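Side-chain contacts in Lmo2125 protein (Listeria monocytogenes serovar 1/2a, PDB 5TU0), which binds maltose and, as a lipoprotein of the bacterial solute-binding protein 1 family, probably hands it to a membrane transporter: residues I72-L75 against G76-H80; P312-L315 against K316-D319; L358-D361 against A362-S366. The protein carries 2 engineered substitutions. All blocks are in the same frame, centred on the assembly; numbering follows the deposited sequence.

Overall arrangement
All three contacts are local, each joining side chains a few residues apart around a helix end. Interaction 2 caps the start of helix 315-323, while interactions 1 and 3 finish helices 69-77 and 348-363 with Schellman motifs. Interactions 1 and 2 are the closer pair, their centres about 26 Å apart and their nearest atoms about 10 Å. Interaction 3 is remote from both: its centre is about 40 Å from that of interaction 2, across the centre of the chain. The side chains of I72 and K359 are about 11 Å and 13 Å from a bound glucose unit of the maltose, whose pocket includes D70, E114, Y164 and W241.

Interaction 1: I72-L75 against G76-H80; sequences IGSL and GQQGH
S74 and Q78 lie one turn apart near the end of helix 69-77, and a water joins S74 OG to Q78 OE1. The water sits 3.0 Å from S74 OG and donates to Q78 OE1 at 2.9 Å, so the two polar ends meet through it. S74 OG stands anti to its backbone nitrogen (chi1 172°), while the Q78 chain runs out extended beyond CG, passing the carbonyl of S74 with CG 3.2 Å from S74 O. This is the looser, more solvent-facing side of the turn.

The tight side is made of the backbone bonds, the glycines G73 and G76, and buried L75. G76 N donates to I72 O, Q77 N to G73 O at 2.9 Å and Q78 N to S74 O, continuing the helical ladder. The chain then leaves the helix in a Schellman motif: G79, with positive phi (87°), gives its N-H to G76 O, and H80 N reaches back to L75 O at 3.0 Å. H80 CB comes close to the same acceptor, 3.7 Å from L75 O. One face of the imidazole ring is covered by Q78 O, 3.9 Å above its centre, and Q78 OE1 lies at the ring edge. H80 ND1, the ring nitrogen next to CG, is hydrogen-bonded to Y281 OH, which limits the ring's rotation, and Q77 NE2 is hydrogen-bonded to D103 OD2.

The buried L75 side chain rests on L49 of helix 45-58 and S67 of strand 64-68. I72 also lies on S67, and H80 packs against L52 and P53, so this helix end packs on both helix 45-58 and strand 64-68, with N280 bonded to the backbone just beyond it.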
loop_
_atom_site.group_PDB
_atom_site.type_symbol
_atom_site.label_atom_id
_atom_site.label_comp_id
_atom_site.label_asym_id
_atom_site.label_seq_id
_atom_site.Cartn_x
_atom_site.Cartn_y
_atom_site.Cartn_z
ATOM N N ILE A 72 5.708 -0.738 11.042
ATOM C CA ILE A 72 5.621 -1.616 12.227
ATOM C C ILE A 72 6.957 -2.214 12.631
ATOM O O ILE A 72 7.331 -2.168 13.800
ATOM C CB ILE A 72 4.541 -2.698 12.050
ATOM C CG1 ILE A 72 3.170 -2.023 12.011
ATOM C CG2 ILE A 72 4.601 -3.717 13.189
ATOM C CD1 ILE A 72 1.986 -2.938 11.741
ATOM N N GLY A 73 7.683 -2.750 11.662
ATOM C CA GLY A 73 9.003 -3.324 11.919
ATOM C C GLY A 73 9.944 -2.315 12.548
ATOM O O GLY A 73 10.591 -2.591 13.570
ATOM N N SER A 74 9.996 -1.132 11.960
ATOM C CA SER A 74 10.869 -0.075 12.479
ATOM C C SER A 74 10.517 0.369 13.906
ATOM O O SER A 74 11.406 0.597 14.728
ATOM C CB SER A 74 10.834 1.141 11.564
ATOM O OG SER A 74 11.535 2.202 12.167
ATOM N N LEU A 75 9.223 0.516 14.195
ATOM C CA LEU A 75 8.815 0.943 15.520
ATOM C C LEU A 75 9.113 -0.168 16.522
ATOM O O LEU A 75 9.420 0.095 17.685
ATOM C CB LEU A 75 7.335 1.341 15.547
ATOM C CG LEU A 75 7.024 2.612 14.741
ATOM C CD1 LEU A 75 5.544 2.742 14.449
ATOM C CD2 LEU A 75 7.550 3.843 15.454
ATOM N N GLY A 76 9.009 -1.412 16.069
ATOM C CA GLY A 76 9.315 -2.549 16.942
ATOM C C GLY A 76 10.798 -2.616 17.259
ATOM O O GLY A 76 11.179 -2.805 18.412
ATOM N N GLN A 77 11.638 -2.477 16.233
ATOM C CA GLN A 77 13.095 -2.493 16.427
ATOM C C GLN A 77 13.583 -1.388 17.350
ATOM O O GLN A 77 14.488 -1.597 18.165
ATOM C CB GLN A 77 13.831 -2.348 15.092
ATOM C CG GLN A 77 13.813 -3.577 14.228
ATOM C CD GLN A 77 14.652 -3.394 12.964
ATOM O OE1 GLN A 77 14.598 -2.342 12.294
ATOM N NE2 GLN A 77 15.408 -4.418 12.620
ATOM N N GLN A 78 12.975 -0.212 17.217
ATOM C CA GLN A 78 13.331 0.951 18.027
ATOM C C GLN A 78 12.864 0.852 19.478
ATOM O O GLN A 78 13.165 1.726 20.263
ATOM C CB GLN A 78 12.768 2.224 17.406
ATOM C CG GLN A 78 13.425 2.619 16.089
ATOM C CD GLN A 78 12.713 3.785 15.433
ATOM O OE1 GLN A 78 11.701 4.275 15.940
ATOM N NE2 GLN A 78 13.228 4.230 14.299
ATOM N N GLY A 79 12.110 -0.190 19.818
ATOM C CA GLY A 79 11.654 -0.398 21.188
ATOM C C GLY A 79 10.358 0.284 21.585
ATOM O O GLY A 79 10.003 0.281 22.771
ATOM N N HIS A 80 9.616 0.829 20.618
ATOM C CA HIS A 80 8.365 1.548 20.932
ATOM C C HIS A 80 7.096 0.677 20.949
ATOM O O HIS A 80 6.077 1.074 21.521
ATOM C CB HIS A 80 8.184 2.715 19.956
ATOM C CG HIS A 80 9.366 3.635 19.889
ATOM N ND1 HIS A 80 9.884 4.268 20.999
ATOM C CD2 HIS A 80 10.110 4.053 18.839
ATOM C CE1 HIS A 80 10.905 5.021 20.640
ATOM N NE2 HIS A 80 11.060 4.911 19.332
HETATM O O HOH W 1 10.117 4.432 13.532
#

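Interaction 2: P312-L315 against K316-D319; sequences PANL and KARD
N314 OD1 takes two backbone N-H groups at the start of helix 315-323, a classic N-cap: A317 N donates at 3.3 Å and K316 N at 2.9 Å, the latter a weak bond with a bent angle of 124°. The A317 N-H comes from above the plane of the amide instead of meeting a lone pair. With CG anti to the backbone nitrogen, chi1 180° brings OD1 to the N-H groups of the first turn, and the other end of the amide is fixed by ND2 donating to T296 O.

R318 ties the residues before the helix to its first turn. Its backbone N donates to N314 O at 2.7 Å, while its side chain folds back over the preceding residues: NE donates to P312 O at 3.1 Å and NH2 to A313 O at 2.8 Å. Both carbonyls lie near the guanidinium edge, each about 26° out of its plane. NH2 also forms a salt bridge with D96, so the buried charge has an anionic partner besides the two carbonyls.

Apolar contacts fill in around these bonds. P312 lays its ring against the A317 methyl, CB to CB 3.7 Å, and both rest on Q301 of helix 298-308. L315 runs alongside R318, pointing the same way, and its CD2 methyl sits over the centre of one guanidinium face, 3.6 Å above the plane.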
loop_
_atom_site.group_PDB
_atom_site.type_symbol
_atom_site.label_atom_id
_atom_site.label_comp_id
_atom_site.label_asym_id
_atom_site.label_seq_id
_atom_site.Cartn_x
_atom_site.Cartn_y
_atom_site.Cartn_z
ATOM N N PRO A 312 -10.733 -6.257 4.942
ATOM C CA PRO A 312 -10.162 -6.932 6.108
ATOM C C PRO A 312 -8.974 -7.840 5.826
ATOM O O PRO A 312 -8.914 -8.478 4.780
ATOM C CB PRO A 312 -11.313 -7.810 6.629
ATOM C CG PRO A 312 -12.530 -7.368 5.925
ATOM C CD PRO A 312 -12.117 -6.680 4.669
ATOM N N ALA A 313 -8.077 -7.923 6.803
ATOM C CA ALA A 313 -6.926 -8.818 6.760
ATOM C C ALA A 313 -7.368 -10.242 7.095
ATOM O O ALA A 313 -6.903 -11.196 6.485
ATOM C CB ALA A 313 -5.864 -8.363 7.743
ATOM N N ASN A 314 -8.268 -10.378 8.069
ATOM C CA ASN A 314 -8.787 -11.694 8.497
ATOM C C ASN A 314 -9.431 -12.353 7.279
ATOM O O ASN A 314 -10.303 -11.757 6.653
ATOM C CB ASN A 314 -9.788 -11.507 9.669
ATOM C CG ASN A 314 -10.376 -12.808 10.169
ATOM O OD1 ASN A 314 -10.897 -13.601 9.386
ATOM N ND2 ASN A 314 -10.337 -13.024 11.491
ATOM N N LEU A 315 -8.974 -13.558 6.932
ATOM C CA LEU A 315 -9.452 -14.243 5.722
ATOM C C LEU A 315 -10.944 -14.585 5.735
ATOM O O LEU A 315 -11.599 -14.476 4.702
ATOM C CB LEU A 315 -8.622 -15.502 5.444
ATOM C CG LEU A 315 -7.145 -15.251 5.138
ATOM C CD1 LEU A 315 -6.368 -16.557 5.045
ATOM C CD2 LEU A 315 -6.970 -14.439 3.868
ATOM N N LYS A 316 -11.483 -14.994 6.889
ATOM C CA LYS A 316 -12.908 -15.314 6.969
ATOM C C LYS A 316 -13.699 -14.038 6.655
ATOM O O LYS A 316 -14.692 -14.069 5.923
ATOM C CB LYS A 316 -13.311 -15.842 8.361
ATOM C CG LYS A 316 -12.463 -16.952 9.001
ATOM C CD LYS A 316 -12.473 -18.292 8.284
ATOM C CE LYS A 316 -11.385 -18.450 7.224
ATOM N NZ LYS A 316 -9.998 -18.532 7.793
ATOM N N ALA A 317 -13.259 -12.917 7.234
ATOM C CA ALA A 317 -13.891 -11.611 7.010
ATOM C C ALA A 317 -13.658 -11.120 5.586
ATOM O O ALA A 317 -14.513 -10.459 5.011
ATOM C CB ALA A 317 -13.374 -10.581 7.999
ATOM N N ARG A 318 -12.490 -11.433 5.020
ATOM C CA ARG A 318 -12.196 -11.005 3.645
ATOM C C ARG A 318 -13.114 -11.716 2.631
ATOM O O ARG A 318 -13.543 -11.102 1.650
ATOM C CB ARG A 318 -10.728 -11.236 3.302
ATOM C CG ARG A 318 -10.283 -10.505 2.050
ATOM C CD ARG A 318 -8.838 -10.831 1.709
ATOM N NE ARG A 318 -7.918 -10.671 2.842
ATOM C CZ ARG A 318 -6.617 -10.955 2.791
ATOM N NH1 ARG A 318 -6.068 -11.394 1.666
ATOM N NH2 ARG A 318 -5.867 -10.815 3.881
ATOM N N ASP A 319 -13.405 -12.998 2.866
ATOM C CA ASP A 319 -14.352 -13.752 2.018
ATOM C C ASP A 319 -15.746 -13.130 2.096
ATOM O O ASP A 319 -16.413 -12.973 1.072
ATOM C CB ASP A 319 -14.438 -15.228 2.425
ATOM C CG ASP A 319 -13.207 -16.031 2.021
ATOM O OD1 ASP A 319 -12.362 -15.520 1.248
ATOM O OD2 ASP A 319 -13.093 -17.196 2.462
#

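Interaction 3: L358-D361 against A362-S366; sequences LKFD and AASGS. Engineered in segment 358-361: K359 (natural residue Met).
The F360 ring has S364 over one face: S364 CB lies 3.7 Å above the plane, displaced toward the rim, a CH-pi contact, while D361 OD1 lies at the ring edge. F360 is in the last turn of helix 348-363 and S364 just follows it, where a Schellman motif ends the helix. F360 CG is anti to its backbone nitrogen (chi1 -178°), which carries the ring along the helix to meet the side chain one turn on.

The carbonyl of F360 is gripped twice by S364, whose backbone N and OG both donate to F360 O at 2.9 Å, from opposite faces of the carbonyl plane. S364 OG can do this because it sits between the backbone nitrogen and the carbonyl carbon (chi1 69°), turned back toward the helix.

Beyond it, G365 has positive phi and its N-H bonds to A362 O, and S366 N returns to D361 O at 3.0 Å. The carboxylate of D361 is held by a salt bridge from OD2 to K367, just past the turn.

A362 packs on I199 and T203 of helix 193-208 and on S372 of helix 369-387, while A363 meets F206. K359 is an engineered residue, methionine in the natural protein. Its carbonyl oxygen accepts the A363 N-H at 2.8 Å, and the A363 methyl sits beside it, CB 3.2 Å from K359 O.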
loop_
_atom_site.group_PDB
_atom_site.type_symbol
_atom_site.label_atom_id
_atom_site.label_comp_id
_atom_site.label_asym_id
_atom_site.label_seq_id
_atom_site.Cartn_x
_atom_site.Cartn_y
_atom_site.Cartn_z
ATOM N N LEU A 358 16.343 6.237 -10.992
ATOM C CA LEU A 358 16.240 5.009 -11.750
ATOM C C LEU A 358 15.135 5.104 -12.806
ATOM O O LEU A 358 15.370 4.811 -13.983
ATOM C CB LEU A 358 16.000 3.829 -10.804
ATOM C CG LEU A 358 15.807 2.429 -11.395
ATOM C CD1 LEU A 358 16.284 1.367 -10.412
ATOM C CD2 LEU A 358 14.360 2.174 -11.823
ATOM N N LYS A 359 13.948 5.518 -12.388
ATOM C CA LYS A 359 12.832 5.651 -13.319
ATOM C C LYS A 359 12.941 6.944 -14.151
ATOM O O LYS A 359 12.754 6.906 -15.362
ATOM C CB LYS A 359 11.483 5.621 -12.593
ATOM C CG LYS A 359 11.089 4.284 -11.912
ATOM C CD LYS A 359 10.994 3.048 -12.840
ATOM C CE LYS A 359 10.007 3.208 -14.010
ATOM N NZ LYS A 359 10.505 4.055 -15.156
ATOM N N PHE A 360 13.282 8.071 -13.528
ATOM C CA PHE A 360 13.296 9.330 -14.249
ATOM C C PHE A 360 14.329 9.434 -15.361
ATOM O O PHE A 360 14.004 9.923 -16.466
ATOM C CB PHE A 360 13.454 10.546 -13.342
ATOM C CG PHE A 360 13.416 11.848 -14.115
ATOM C CD1 PHE A 360 12.198 12.410 -14.480
ATOM C CD2 PHE A 360 14.586 12.471 -14.525
ATOM C CE1 PHE A 360 12.144 13.583 -15.240
ATOM C CE2 PHE A 360 14.541 13.633 -15.293
ATOM C CZ PHE A 360 13.317 14.196 -15.630
ATOM N N ASP A 361 15.561 9.022 -15.078
ATOM C CA ASP A 361 16.634 9.151 -16.076
ATOM C C ASP A 361 16.284 8.408 -17.382
ATOM O O ASP A 361 16.601 8.886 -18.463
ATOM C CB ASP A 361 17.981 8.715 -15.512
ATOM C CG ASP A 361 18.489 9.634 -14.368
ATOM O OD1 ASP A 361 17.905 10.711 -14.113
ATOM O OD2 ASP A 361 19.495 9.260 -13.727
ATOM N N ALA A 362 15.595 7.273 -17.254
ATOM C CA ALA A 362 15.129 6.495 -18.402
ATOM C C ALA A 362 13.836 7.066 -18.983
ATOM O O ALA A 362 13.712 7.199 -20.203
ATOM C CB ALA A 362 14.941 5.039 -18.018
ATOM N N ALA A 363 12.884 7.422 -18.123
ATOM C CA ALA A 363 11.604 7.955 -18.576
ATOM C C ALA A 363 11.786 9.200 -19.465
ATOM O O ALA A 363 11.098 9.378 -20.475
ATOM C CB ALA A 363 10.726 8.280 -17.376
ATOM N N SER A 364 12.753 10.029 -19.088
ATOM C CA SER A 364 13.062 11.262 -19.793
ATOM C C SER A 364 13.962 11.100 -21.015
ATOM O O SER A 364 14.254 12.085 -21.690
ATOM C CB SER A 364 13.728 12.250 -18.821
ATOM O OG SER A 364 15.018 11.812 -18.459
ATOM N N GLY A 365 14.402 9.878 -21.306
ATOM C CA GLY A 365 15.300 9.643 -22.438
ATOM C C GLY A 365 16.713 10.154 -22.205
ATOM O O GLY A 365 17.487 10.291 -23.154
ATOM N N SER A 366 17.070 10.413 -20.944
ATOM C CA SER A 366 18.378 10.987 -20.605
ATOM C C SER A 366 19.454 9.928 -20.489
ATOM O O SER A 366 20.638 10.204 -20.685
ATOM C CB SER A 366 18.276 11.791 -19.304
ATOM O OG SER A 366 17.328 12.841 -19.428
#